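Local coordinates for protein epoxyqueuosine reductase (Streptococcus thermophilus, PDB 5D6S) that binds cobalamin and two iron-sulfur clusters within a single chain, as a member of the QueG family of iron-sulfur proteins, at residues A325-A330 with A357-G362; E148-K153 with L195-E200; Q243-M248 with S314-N319; P286-P291 with E306-I311. All blocks are in the same frame, centred on the assembly; numbering follows the deposited sequence.

Contact 1: residues A325-A330 with A357-G362; sequences AIIALA and AIWALG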
loop_
_atom_site.group_PDB
_atom_site.type_symbol
_atom_site.label_atom_id
_atom_site.label_comp_id
_atom_site.label_asym_id
_atom_site.label_seq_id
_atom_site.Cartn_x
_atom_site.Cartn_y
_atom_site.Cartn_z
ATOM N N ALA A 325 -12.924 -3.169 7.821
ATOM C CA ALA A 325 -14.217 -3.472 7.265
ATOM C C ALA A 325 -15.304 -3.014 8.202
ATOM O O ALA A 325 -16.342 -2.506 7.756
ATOM C CB ALA A 325 -14.334 -4.974 6.975
ATOM N N ILE A 326 -15.090 -3.196 9.506
ATOM C CA ILE A 326 -16.043 -2.678 10.509
ATOM C C ILE A 326 -16.133 -1.173 10.362
ATOM O O ILE A 326 -17.219 -0.588 10.390
ATOM C CB ILE A 326 -15.639 -3.053 11.926
ATOM C CG1 ILE A 326 -15.858 -4.549 12.129
ATOM C CG2 ILE A 326 -16.466 -2.274 12.933
ATOM C CD1 ILE A 326 -15.072 -5.097 13.284
ATOM N N ILE A 327 -14.992 -0.549 10.133
ATOM C CA ILE A 327 -14.986 0.878 9.947
ATOM C C ILE A 327 -15.763 1.275 8.690
ATOM O O ILE A 327 -16.490 2.278 8.695
ATOM C CB ILE A 327 -13.570 1.421 9.935
ATOM C CG1 ILE A 327 -12.968 1.262 11.342
ATOM C CG2 ILE A 327 -13.569 2.887 9.538
ATOM C CD1 ILE A 327 -11.457 1.413 11.418
ATOM N N ALA A 328 -15.580 0.527 7.614
ATOM C CA ALA A 328 -16.278 0.820 6.365
ATOM C C ALA A 328 -17.771 0.729 6.597
ATOM O O ALA A 328 -18.521 1.654 6.266
ATOM C CB ALA A 328 -15.864 -0.169 5.282
ATOM N N LEU A 329 -18.202 -0.383 7.195
ATOM C CA LEU A 329 -19.615 -0.547 7.539
ATOM C C LEU A 329 -20.161 0.619 8.376
ATOM O O LEU A 329 -21.297 1.045 8.172
ATOM C CB LEU A 329 -19.835 -1.850 8.281
ATOM C CG LEU A 329 -19.687 -3.038 7.370
ATOM C CD1 LEU A 329 -19.681 -4.309 8.213
ATOM C CD2 LEU A 329 -20.792 -3.085 6.338
ATOM N N ALA A 330 -19.360 1.135 9.306
ATOM C CA ALA A 330 -19.802 2.280 10.061
ATOM C C ALA A 330 -19.903 3.533 9.162
ATOM O O ALA A 330 -20.853 4.292 9.245
ATOM C CB ALA A 330 -18.869 2.519 11.226
ATOM N N ALA A 357 -16.171 -2.139 16.877
ATOM C CA ALA A 357 -17.601 -2.389 16.721
ATOM C C ALA A 357 -18.463 -1.515 17.654
ATOM O O ALA A 357 -19.488 -0.999 17.230
ATOM C CB ALA A 357 -17.914 -3.857 16.940
ATOM N N ILE A 358 -18.047 -1.349 18.909
ATOM C CA ILE A 358 -18.773 -0.485 19.831
ATOM C C ILE A 358 -18.889 0.929 19.278
ATOM O O ILE A 358 -19.979 1.483 19.200
ATOM C CB ILE A 358 -18.078 -0.448 21.199
ATOM C CG1 ILE A 358 -18.360 -1.760 21.933
ATOM C CG2 ILE A 358 -18.575 0.729 22.018
ATOM C CD1 ILE A 358 -17.521 -1.917 23.155
ATOM N N TRP A 359 -17.763 1.471 18.803
ATOM C CA TRP A 359 -17.773 2.728 18.097
ATOM C C TRP A 359 -18.746 2.686 16.927
ATOM O O TRP A 359 -19.520 3.614 16.719
ATOM C CB TRP A 359 -16.362 3.069 17.576
ATOM C CG TRP A 359 -16.311 4.279 16.667
ATOM C CD1 TRP A 359 -16.411 5.585 17.041
ATOM C CD2 TRP A 359 -16.173 4.282 15.251
ATOM N NE1 TRP A 359 -16.325 6.410 15.939
ATOM C CE2 TRP A 359 -16.169 5.634 14.829
ATOM C CE3 TRP A 359 -16.031 3.288 14.298
ATOM C CZ2 TRP A 359 -16.052 6.002 13.494
ATOM C CZ3 TRP A 359 -15.908 3.658 12.940
ATOM C CH2 TRP A 359 -15.923 4.998 12.562
ATOM N N ALA A 360 -18.650 1.634 16.137
ATOM C CA ALA A 360 -19.411 1.522 14.895
ATOM C C ALA A 360 -20.926 1.606 15.171
ATOM O O ALA A 360 -21.680 2.227 14.386
ATOM C CB ALA A 360 -19.045 0.247 14.146
ATOM N N LEU A 361 -21.378 1.025 16.280
ATOM C CA LEU A 361 -22.800 1.156 16.626
ATOM C C LEU A 361 -23.194 2.605 16.899
ATOM O O LEU A 361 -24.301 3.016 16.557
ATOM C CB LEU A 361 -23.166 0.274 17.791
ATOM C CG LEU A 361 -23.149 -1.223 17.499
ATOM C CD1 LEU A 361 -23.317 -1.977 18.796
ATOM C CD2 LEU A 361 -24.223 -1.643 16.525
ATOM N N GLY A 362 -22.284 3.385 17.472
ATOM C CA GLY A 362 -22.567 4.785 17.725
ATOM C C GLY A 362 -22.681 5.609 16.456
ATOM O O GLY A 362 -23.219 6.712 16.453
#

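Contact 2: residues E148-K153 with L195-E200; sequences ENFEYK and LITNLE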
loop_
_atom_site.group_PDB
_atom_site.type_symbol
_atom_site.label_atom_id
_atom_site.label_comp_id
_atom_site.label_asym_id
_atom_site.label_seq_id
_atom_site.Cartn_x
_atom_site.Cartn_y
_atom_site.Cartn_z
ATOM N N GLU A 148 29.956 -13.892 -18.226
ATOM C CA GLU A 148 30.620 -14.762 -17.263
ATOM C C GLU A 148 30.912 -13.963 -16.001
ATOM O O GLU A 148 31.076 -12.741 -16.064
ATOM C CB GLU A 148 31.937 -15.305 -17.841
ATOM C CG GLU A 148 32.218 -16.770 -17.515
ATOM C CD GLU A 148 31.442 -17.726 -18.404
ATOM O OE1 GLU A 148 30.664 -18.543 -17.863
ATOM O OE2 GLU A 148 31.603 -17.652 -19.644
ATOM N N ASN A 149 30.993 -14.664 -14.867
ATOM C CA ASN A 149 31.184 -14.032 -13.554
ATOM C C ASN A 149 30.062 -13.069 -13.159
ATOM O O ASN A 149 30.268 -12.158 -12.355
ATOM C CB ASN A 149 32.529 -13.294 -13.485
ATOM C CG ASN A 149 33.692 -14.227 -13.262
ATOM O OD1 ASN A 149 33.556 -15.273 -12.627
ATOM N ND2 ASN A 149 34.856 -13.847 -13.773
ATOM N N PHE A 150 28.873 -13.277 -13.716
ATOM C CA PHE A 150 27.736 -12.419 -13.418
ATOM C C PHE A 150 27.356 -12.558 -11.941
ATOM O O PHE A 150 27.197 -13.679 -11.437
ATOM C CB PHE A 150 26.556 -12.795 -14.314
ATOM C CG PHE A 150 25.313 -12.010 -14.049
ATOM C CD1 PHE A 150 25.372 -10.656 -13.720
ATOM C CD2 PHE A 150 24.063 -12.619 -14.167
ATOM C CE1 PHE A 150 24.210 -9.936 -13.502
ATOM C CE2 PHE A 150 22.893 -11.900 -13.954
ATOM C CZ PHE A 150 22.968 -10.557 -13.623
ATOM N N GLU A 151 27.225 -11.425 -11.255
ATOM C CA GLU A 151 26.814 -11.417 -9.850
ATOM C C GLU A 151 25.664 -10.447 -9.640
ATOM O O GLU A 151 25.704 -9.327 -10.143
ATOM C CB GLU A 151 27.979 -11.044 -8.943
ATOM C CG GLU A 151 29.001 -12.161 -8.760
ATOM C CD GLU A 151 29.963 -11.914 -7.602
ATOM O OE1 GLU A 151 29.880 -10.842 -6.934
ATOM O OE2 GLU A 151 30.791 -12.819 -7.344
ATOM N N TYR A 152 24.649 -10.879 -8.887
ATOM C CA TYR A 152 23.458 -10.051 -8.676
ATOM C C TYR A 152 22.829 -10.152 -7.297
ATOM O O TYR A 152 23.179 -10.999 -6.485
ATOM C CB TYR A 152 22.398 -10.357 -9.733
ATOM C CG TYR A 152 21.875 -11.772 -9.721
ATOM C CD1 TYR A 152 22.594 -12.795 -10.298
ATOM C CD2 TYR A 152 20.628 -12.079 -9.173
ATOM C CE1 TYR A 152 22.101 -14.088 -10.318
ATOM C CE2 TYR A 152 20.128 -13.371 -9.203
ATOM C CZ TYR A 152 20.881 -14.366 -9.780
ATOM O OH TYR A 152 20.438 -15.660 -9.779
ATOM N N LYS A 153 21.875 -9.260 -7.064
ATOM C CA LYS A 153 21.170 -9.146 -5.802
ATOM C C LYS A 153 19.848 -8.436 -6.089
ATOM O O LYS A 153 19.828 -7.248 -6.385
ATOM C CB LYS A 153 22.048 -8.374 -4.817
ATOM C CG LYS A 153 21.381 -7.927 -3.540
ATOM C CD LYS A 153 20.762 -9.082 -2.787
ATOM C CE LYS A 153 20.433 -8.643 -1.373
ATOM N NZ LYS A 153 19.364 -9.503 -0.815
ATOM N N LEU A 195 17.630 -4.804 -9.678
ATOM C CA LEU A 195 18.633 -5.851 -9.729
ATOM C C LEU A 195 19.994 -5.175 -9.621
ATOM O O LEU A 195 20.482 -4.571 -10.585
ATOM C CB LEU A 195 18.510 -6.636 -11.033
ATOM C CG LEU A 195 19.352 -7.895 -11.136
ATOM C CD1 LEU A 195 18.979 -8.909 -10.071
ATOM C CD2 LEU A 195 19.167 -8.503 -12.519
ATOM N N ILE A 196 20.576 -5.227 -8.427
ATOM C CA ILE A 196 21.940 -4.747 -8.224
ATOM C C ILE A 196 22.862 -5.765 -8.876
ATOM O O ILE A 196 22.625 -6.968 -8.786
ATOM C CB ILE A 196 22.314 -4.624 -6.740
ATOM C CG1 ILE A 196 21.356 -3.693 -6.005
ATOM C CG2 ILE A 196 23.723 -4.063 -6.592
ATOM C CD1 ILE A 196 21.494 -3.760 -4.494
ATOM N N THR A 197 23.911 -5.278 -9.533
ATOM C CA THR A 197 24.751 -6.131 -10.374
ATOM C C THR A 197 26.206 -5.639 -10.510
ATOM O O THR A 197 26.518 -4.470 -10.265
ATOM C CB THR A 197 24.086 -6.340 -11.764
ATOM O OG1 THR A 197 25.012 -6.940 -12.666
ATOM C CG2 THR A 197 23.644 -5.043 -12.363
ATOM N N ASN A 198 27.085 -6.553 -10.931
ATOM C CA ASN A 198 28.514 -6.249 -11.171
ATOM C C ASN A 198 28.867 -5.940 -12.638
ATOM O O ASN A 198 30.036 -5.961 -13.011
ATOM C CB ASN A 198 29.387 -7.402 -10.686
ATOM C CG ASN A 198 29.293 -8.630 -11.576
ATOM O OD1 ASN A 198 28.483 -8.695 -12.506
ATOM N ND2 ASN A 198 30.100 -9.629 -11.267
ATOM N N LEU A 199 27.861 -5.638 -13.454
ATOM C CA LEU A 199 28.062 -5.291 -14.859
ATOM C C LEU A 199 28.456 -3.826 -15.043
ATOM O O LEU A 199 28.011 -2.952 -14.309
ATOM C CB LEU A 199 26.797 -5.585 -15.670
ATOM C CG LEU A 199 26.564 -7.017 -16.177
ATOM C CD1 LEU A 199 27.076 -8.072 -15.210
ATOM C CD2 LEU A 199 25.089 -7.245 -16.491
ATOM N N GLU A 200 29.312 -3.578 -16.028
ATOM C CA GLU A 200 29.671 -2.221 -16.417
ATOM C C GLU A 200 28.709 -1.874 -17.529
ATOM O O GLU A 200 28.793 -2.463 -18.607
ATOM C CB GLU A 200 31.122 -2.165 -16.916
ATOM C CG GLU A 200 31.818 -0.841 -16.655
ATOM C CD GLU A 200 32.447 -0.776 -15.274
ATOM O OE1 GLU A 200 33.268 -1.660 -14.943
ATOM O OE2 GLU A 200 32.124 0.173 -14.519
#

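Contact 3: residues Q243-M248 with S314-N319; sequences QDKGMM and SWRGKN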
loop_
_atom_site.group_PDB
_atom_site.type_symbol
_atom_site.label_atom_id
_atom_site.label_comp_id
_atom_site.label_asym_id
_atom_site.label_seq_id
_atom_site.Cartn_x
_atom_site.Cartn_y
_atom_site.Cartn_z
ATOM N N GLN A 243 -2.879 -0.282 7.531
ATOM C CA GLN A 243 -1.945 -1.369 7.789
ATOM C C GLN A 243 -1.392 -1.392 9.197
ATOM O O GLN A 243 -0.816 -2.400 9.602
ATOM C CB GLN A 243 -0.760 -1.251 6.846
ATOM C CG GLN A 243 -1.117 -1.543 5.418
ATOM C CD GLN A 243 0.082 -1.402 4.518
ATOM O OE1 GLN A 243 0.913 -2.305 4.443
ATOM N NE2 GLN A 243 0.167 -0.281 3.808
ATOM N N ASP A 244 -1.542 -0.294 9.933
ATOM C CA ASP A 244 -1.037 -0.245 11.295
ATOM C C ASP A 244 -1.852 -1.174 12.196
ATOM O O ASP A 244 -3.066 -1.309 12.053
ATOM C CB ASP A 244 -1.088 1.181 11.856
ATOM C CG ASP A 244 -0.194 1.366 13.068
ATOM O OD1 ASP A 244 0.788 0.614 13.212
ATOM O OD2 ASP A 244 -0.458 2.280 13.884
ATOM N N LYS A 245 -1.185 -1.829 13.126
ATOM C CA LYS A 245 -1.872 -2.670 14.091
ATOM C C LYS A 245 -2.434 -1.830 15.208
ATOM O O LYS A 245 -2.176 -0.661 15.293
ATOM C CB LYS A 245 -0.942 -3.725 14.647
ATOM C CG LYS A 245 -0.620 -4.776 13.618
ATOM C CD LYS A 245 0.188 -5.864 14.258
ATOM C CE LYS A 245 0.299 -7.060 13.349
ATOM N NZ LYS A 245 1.380 -7.917 13.900
ATOM N N GLY A 246 -3.260 -2.439 16.030
ATOM C CA GLY A 246 -3.910 -1.728 17.101
ATOM C C GLY A 246 -5.213 -1.063 16.698
ATOM O O GLY A 246 -5.925 -1.474 15.775
ATOM N N MET A 247 -5.483 0.020 17.391
ATOM C CA MET A 247 -6.706 0.726 17.305
ATOM C C MET A 247 -6.452 1.963 16.452
ATOM O O MET A 247 -5.655 2.814 16.826
ATOM C CB MET A 247 -7.080 1.054 18.738
ATOM C CG MET A 247 -8.524 1.301 18.962
ATOM S SD MET A 247 -9.565 -0.167 18.921
ATOM C CE MET A 247 -11.085 0.748 18.674
ATOM N N MET A 248 -7.124 2.073 15.303
ATOM C CA MET A 248 -7.051 3.275 14.446
ATOM C C MET A 248 -7.597 4.501 15.148
ATOM O O MET A 248 -8.752 4.495 15.549
ATOM C CB MET A 248 -7.861 3.080 13.151
ATOM C CG MET A 248 -7.736 4.204 12.108
ATOM S SD MET A 248 -8.543 3.934 10.515
ATOM C CE MET A 248 -7.819 2.403 9.935
ATOM N N SER A 314 -2.580 -9.093 2.152
ATOM C CA SER A 314 -2.788 -10.166 3.119
ATOM C C SER A 314 -1.594 -10.380 4.018
ATOM O O SER A 314 -1.580 -11.305 4.831
ATOM C CB SER A 314 -3.139 -11.469 2.398
ATOM O OG SER A 314 -2.028 -12.077 1.750
ATOM N N TRP A 315 -0.587 -9.527 3.907
ATOM C CA TRP A 315 0.718 -9.786 4.560
ATOM C C TRP A 315 0.732 -9.715 6.098
ATOM O O TRP A 315 1.704 -10.147 6.735
ATOM C CB TRP A 315 1.806 -8.851 3.997
ATOM C CG TRP A 315 1.715 -7.413 4.430
ATOM C CD1 TRP A 315 0.905 -6.461 3.910
ATOM C CD2 TRP A 315 2.479 -6.779 5.460
ATOM N NE1 TRP A 315 1.104 -5.257 4.563
ATOM C CE2 TRP A 315 2.055 -5.435 5.527
ATOM C CE3 TRP A 315 3.471 -7.223 6.345
ATOM C CZ2 TRP A 315 2.589 -4.533 6.421
ATOM C CZ3 TRP A 315 4.003 -6.327 7.239
ATOM C CH2 TRP A 315 3.556 -4.990 7.279
ATOM N N ARG A 316 -0.308 -9.143 6.689
ATOM C CA ARG A 316 -0.432 -9.153 8.149
ATOM C C ARG A 316 -1.595 -9.974 8.658
ATOM O O ARG A 316 -1.920 -9.898 9.829
ATOM C CB ARG A 316 -0.588 -7.731 8.676
ATOM C CG ARG A 316 0.350 -6.752 8.027
ATOM C CD ARG A 316 0.463 -5.513 8.885
ATOM N NE ARG A 316 1.571 -5.592 9.820
ATOM C CZ ARG A 316 1.941 -4.598 10.607
ATOM N NH1 ARG A 316 2.990 -4.756 11.379
ATOM N NH2 ARG A 316 1.267 -3.448 10.644
ATOM N N GLY A 317 -2.276 -10.691 7.771
ATOM C CA GLY A 317 -3.450 -11.461 8.156
ATOM C C GLY A 317 -4.751 -10.672 8.139
ATOM O O GLY A 317 -4.799 -9.497 7.772
ATOM N N LYS A 318 -5.811 -11.346 8.552
ATOM C CA LYS A 318 -7.154 -10.858 8.372
ATOM C C LYS A 318 -7.528 -9.698 9.320
ATOM O O LYS A 318 -8.418 -8.881 8.999
ATOM C CB LYS A 318 -8.136 -12.017 8.536
ATOM C CG LYS A 318 -8.303 -12.518 9.965
ATOM C CD LYS A 318 -9.386 -13.585 9.998
ATOM C CE LYS A 318 -9.468 -14.276 11.325
ATOM N NZ LYS A 318 -9.756 -13.325 12.433
ATOM N N ASN A 319 -6.893 -9.658 10.491
ATOM C CA ASN A 319 -7.380 -8.797 11.561
ATOM C C ASN A 319 -7.380 -7.300 11.253
ATOM O O ASN A 319 -8.381 -6.609 11.519
ATOM C CB ASN A 319 -6.645 -9.073 12.833
ATOM C CG ASN A 319 -7.089 -10.374 13.518
ATOM O OD1 ASN A 319 -8.038 -11.031 13.141
ATOM N ND2 ASN A 319 -6.376 -10.722 14.553
#

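Contact 4: residues P286-P291 with E306-I311; sequences PDLAMP and ETFGMI. Unlike the reference sequence in segment 286-291: D287 (reference Glu).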
loop_
_atom_site.group_PDB
_atom_site.type_symbol
_atom_site.label_atom_id
_atom_site.label_comp_id
_atom_site.label_asym_id
_atom_site.label_seq_id
_atom_site.Cartn_x
_atom_site.Cartn_y
_atom_site.Cartn_z
ATOM N N PRO A 286 -12.841 -9.490 -9.268
ATOM C CA PRO A 286 -13.395 -8.247 -8.707
ATOM C C PRO A 286 -13.928 -8.380 -7.258
ATOM O O PRO A 286 -14.070 -7.373 -6.578
ATOM C CB PRO A 286 -14.523 -7.886 -9.703
ATOM C CG PRO A 286 -14.926 -9.191 -10.318
ATOM C CD PRO A 286 -13.668 -10.024 -10.368
ATOM N N ASP A 287 -14.232 -9.597 -6.821
ATOM C CA ASP A 287 -14.716 -9.850 -5.443
ATOM C C ASP A 287 -13.621 -9.768 -4.394
ATOM O O ASP A 287 -13.898 -9.625 -3.203
ATOM C CB ASP A 287 -15.390 -11.224 -5.340
ATOM C CG ASP A 287 -16.812 -11.228 -5.871
ATOM O OD1 ASP A 287 -17.277 -10.183 -6.364
ATOM O OD2 ASP A 287 -17.473 -12.286 -5.798
ATOM N N LEU A 288 -12.379 -9.925 -4.832
ATOM C CA LEU A 288 -11.205 -9.680 -3.993
ATOM C C LEU A 288 -10.774 -8.244 -4.060
ATOM O O LEU A 288 -10.038 -7.792 -3.203
ATOM C CB LEU A 288 -10.027 -10.516 -4.447
ATOM C CG LEU A 288 -10.275 -12.016 -4.441
ATOM C CD1 LEU A 288 -8.948 -12.750 -4.539
ATOM C CD2 LEU A 288 -11.046 -12.485 -3.218
ATOM N N ALA A 289 -11.203 -7.528 -5.087
ATOM C CA ALA A 289 -10.838 -6.133 -5.234
ATOM C C ALA A 289 -11.896 -5.213 -4.666
ATOM O O ALA A 289 -11.644 -4.034 -4.438
ATOM C CB ALA A 289 -10.601 -5.803 -6.702
ATOM N N MET A 290 -13.100 -5.732 -4.480
ATOM C CA MET A 290 -14.202 -4.946 -3.913
ATOM C C MET A 290 -15.034 -5.900 -3.078
ATOM O O MET A 290 -16.127 -6.276 -3.472
ATOM C CB MET A 290 -15.014 -4.278 -5.023
ATOM C CG MET A 290 -14.240 -3.152 -5.686
ATOM S SD MET A 290 -15.240 -2.015 -6.641
ATOM C CE MET A 290 -14.018 -0.757 -7.035
ATOM N N PRO A 291 -14.481 -6.313 -1.927
ATOM C CA PRO A 291 -15.067 -7.392 -1.168
ATOM C C PRO A 291 -16.305 -7.007 -0.419
ATOM O O PRO A 291 -16.455 -5.876 0.038
ATOM C CB PRO A 291 -13.950 -7.790 -0.208
ATOM C CG PRO A 291 -13.171 -6.553 -0.012
ATOM C CD PRO A 291 -13.268 -5.777 -1.276
ATOM N N GLU A 306 -7.176 -19.099 2.143
ATOM C CA GLU A 306 -7.614 -19.694 0.893
ATOM C C GLU A 306 -8.065 -18.640 -0.105
ATOM O O GLU A 306 -7.864 -18.805 -1.286
ATOM C CB GLU A 306 -8.729 -20.734 1.139
ATOM C CG GLU A 306 -8.216 -22.043 1.767
ATOM C CD GLU A 306 -9.278 -22.855 2.525
ATOM O OE1 GLU A 306 -10.486 -22.599 2.365
ATOM O OE2 GLU A 306 -8.887 -23.772 3.283
ATOM N N THR A 307 -8.714 -17.577 0.351
ATOM C CA THR A 307 -9.417 -16.659 -0.556
ATOM C C THR A 307 -8.663 -15.364 -0.870
ATOM O O THR A 307 -8.877 -14.779 -1.928
ATOM C CB THR A 307 -10.800 -16.252 0.019
ATOM O OG1 THR A 307 -10.683 -16.028 1.423
ATOM C CG2 THR A 307 -11.837 -17.330 -0.216
ATOM N N PHE A 308 -7.855 -14.907 0.076
ATOM C CA PHE A 308 -7.214 -13.609 0.021
ATOM C C PHE A 308 -5.718 -13.701 0.194
ATOM O O PHE A 308 -5.001 -12.693 0.046
ATOM C CB PHE A 308 -7.757 -12.700 1.131
ATOM C CG PHE A 308 -9.033 -11.987 0.769
ATOM C CD1 PHE A 308 -10.262 -12.565 1.010
ATOM C CD2 PHE A 308 -8.990 -10.743 0.165
ATOM C CE1 PHE A 308 -11.440 -11.928 0.655
ATOM C CE2 PHE A 308 -10.155 -10.086 -0.165
ATOM C CZ PHE A 308 -11.391 -10.682 0.072
ATOM N N GLY A 309 -5.226 -14.907 0.459
ATOM C CA GLY A 309 -3.830 -15.108 0.853
ATOM C C GLY A 309 -2.788 -14.763 -0.196
ATOM O O GLY A 309 -1.612 -14.628 0.114
ATOM N N MET A 310 -3.230 -14.633 -1.438
ATOM C CA MET A 310 -2.356 -14.409 -2.582
ATOM C C MET A 310 -2.096 -12.933 -2.834
ATOM O O MET A 310 -1.206 -12.609 -3.601
ATOM C CB MET A 310 -3.026 -14.963 -3.839
ATOM C CG MET A 310 -4.161 -14.059 -4.329
ATOM S SD MET A 310 -5.742 -14.844 -4.651
ATOM C CE MET A 310 -6.124 -15.617 -3.079
ATOM N N ILE A 311 -2.913 -12.050 -2.266
ATOM C CA ILE A 311 -2.754 -10.612 -2.547
ATOM C C ILE A 311 -1.743 -9.963 -1.593
ATOM O O ILE A 311 -1.480 -10.449 -0.489
ATOM C CB ILE A 311 -4.101 -9.817 -2.544
ATOM C CG1 ILE A 311 -4.673 -9.652 -1.132
ATOM C CG2 ILE A 311 -5.136 -10.479 -3.445
ATOM C CD1 ILE A 311 -5.783 -8.625 -1.044
#

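Contact 1: residues A325-A330 with A357-G362
I326 sends its CG2 branch toward the 357-362 helix because chi1 of -71° sets CG1 beside the backbone N and CG2 opposite it; W359 has its CG trans to the backbone N (chi1 172°), which sends the indole toward the 325-330 helix. The I326 methyl rests against two alanines, with CG2 3.8 Å from A360 CB and 4.0 Å from A357 CA. One turn further on, the two bare methyls of A330 and A360 meet directly, CB to CB at 3.7 Å. A330 CB also touches the six-membered end of the indole, 3.6 Å from W359 CZ3. I327 lies across that end at about a right angle, its CG1 4.1 Å from W359 CZ3. The two helices run nearly parallel, 7° apart, and their axes approach to 9.1 Å. They belong to helices 318-331 and 351-364, with helix 338-347 between them in sequence; L341 and I345 of that helix pack against I326 and A357. Such stacked helices are consistent with a HEAT-like alpha-helical domain. R253 makes a cation-pi contact with W359, tying the indole to the part of the chain that precedes these helices. Between the two segments all the side-chain contacts are apolar and buried, so the pair is held by the fit of alanine methyls, isoleucine branches and one indole, without polar pairing.

Contact 2: residues E148-K153 with L195-E200
N198 grips the backbone at N149 and E151 with its side-chain amide. Its ND2 donates to N149 O at 2.8 Å, a nearly straight bond (164° at the hydrogen) lying in both the carbonyl plane and the amide plane. Its OD1 accepts a weak bond from E151 N at 3.3 Å, while N198 N donates to E151 O at 3.2 Å. With CG between its backbone N and carbonyl carbon (chi1 72°), the amide is directed across to the 149-151 backbone. Beyond it, K153 and I196 form a hydrogen-bonded antiparallel pair, N to O both ways, and Y152 faces T197 in the adjoining non-hydrogen-bonded pair. F150 turns its edge to T197, with CE1 3.2 Å from OG1 in the ring plane, and its CD1 lies 3.4 Å from L199 CD1. T197 OG1 accepts from L199 N, an ST turn that shapes the chain just past the strand. On the Y152 side, L195 CD1 packs obliquely on the tyrosine ring, 3.7 Å from its CD2. Further out, helix 128-144 backs F150, Y152 and L195, strand 93-100 continues the antiparallel sheet beyond 190-197, and E151 OE1 bonds S90 OG. Strand 152-155 is the sheet's edge within this chain. The asparagine thus extends the pairing where regular bridges stop: the residue after strand 190-197 bonds the backbone just before strand 152-155, beside an apolar seam.

Contact 3: residues Q243-M248 with S314-N319
Q243 accepts two hydrogen bonds, one at its side-chain OE1 from W315 and one at its backbone O from R316. W315 NE1 donates to Q243 OE1 at 3.0 Å, with an angle of 141° at the hydrogen, clearly bent; the acceptor lies near the indole plane, while the amide stands almost perpendicular to the ring. R316 NH2 gives the second bond, to Q243 O at 2.6 Å, in the guanidinium plane but tilted 25° from the carbonyl plane. The arginine bends at chi3 (92°) to bring that nitrogen round to the carbonyl.

Packing over flat faces comes next: K245 lays its extended aliphatic chain over one guanidinium face, CG 3.8 Å from R316 NH2, and within its own segment R316 sets CG over the centre of the W315 indole. Charges are secondary. K245 NZ stands 4.4 Å from R316 NH1, a like-charged pair, whereas D244 OD1 is 4.8 Å from R316 NH2 and may partly offset it.

Q243 also touches cobalamin, and its NE2 bonds S239 O, so the glutamine that receives the indole N-H is part of the cofactor pocket and is fixed at both ends of its amide. The contact joins the loop between helices 238-243 and 250-255, in the iron-sulfur cluster-binding region, to the turn ahead of helix 318-331; R323 NE of that helix donates to G246 O, and F73 packs on W315 edge-to-face.

Contact 4: residues P286-P291 with E306-I311
L288 and F308 carry most of this contact, with P291 closing one side. The leucine extends from the weakly bonded helix near 286-289, CG beside its backbone N (chi1 -58°) and the chain then straight, so that its two methyls reach different partners. CD2 sits over the F308 ring, 3.9 Å from the centroid and 16° from the ring normal, a CH-pi contact made over the face and displaced toward the rim; its nearest ring atom is F308 CZ at 3.8 Å. CD1 meets M310 SD at 3.8 Å, the leucine and methionine side chains crossing at about a right angle, and both methyls pack on the carbonyl oxygen of T307.

F308 is thus covered on one face by L288, and P291 comes in at the edge, its CB 3.9 Å from F308 CZ near the ring plane. L288 and F308 run past each other in opposite directions, each reaching toward the backbone of the other's segment. A type I turn from F308 to I311, closed by I311 N to F308 O, carries the chain back and brings M310 beside L288.

Helix 293-296 and most of helix 301-308 lie between the two segments in sequence, and F296 meets F308 edge-to-face. R116 forms a salt bridge with D287 and donates from NE to M290 O, while P291 bonds G117, tying the 286-291 segment to the 116-119 loop.

Contact 2 comes first along the chain and stands apart, its centre about 51 Å from that of contact 1 across the centre of the chain and about 37 Å from those of contacts 3 and 4; it closes the edge of the four-stranded sheet. The other three form a connected series. Contact 4 is nested within the loop closed by contact 3, and the two touch where S314 meets F308 and G309. Contacts 3 and 1 share helix 318-331 and touch at M248 and I327, their centres about 16 Å apart. The chain thus passes from a sheet-bearing region, through the cofactor-binding middle where Q243 touches cobalamin, into a stack of helices ending the protein.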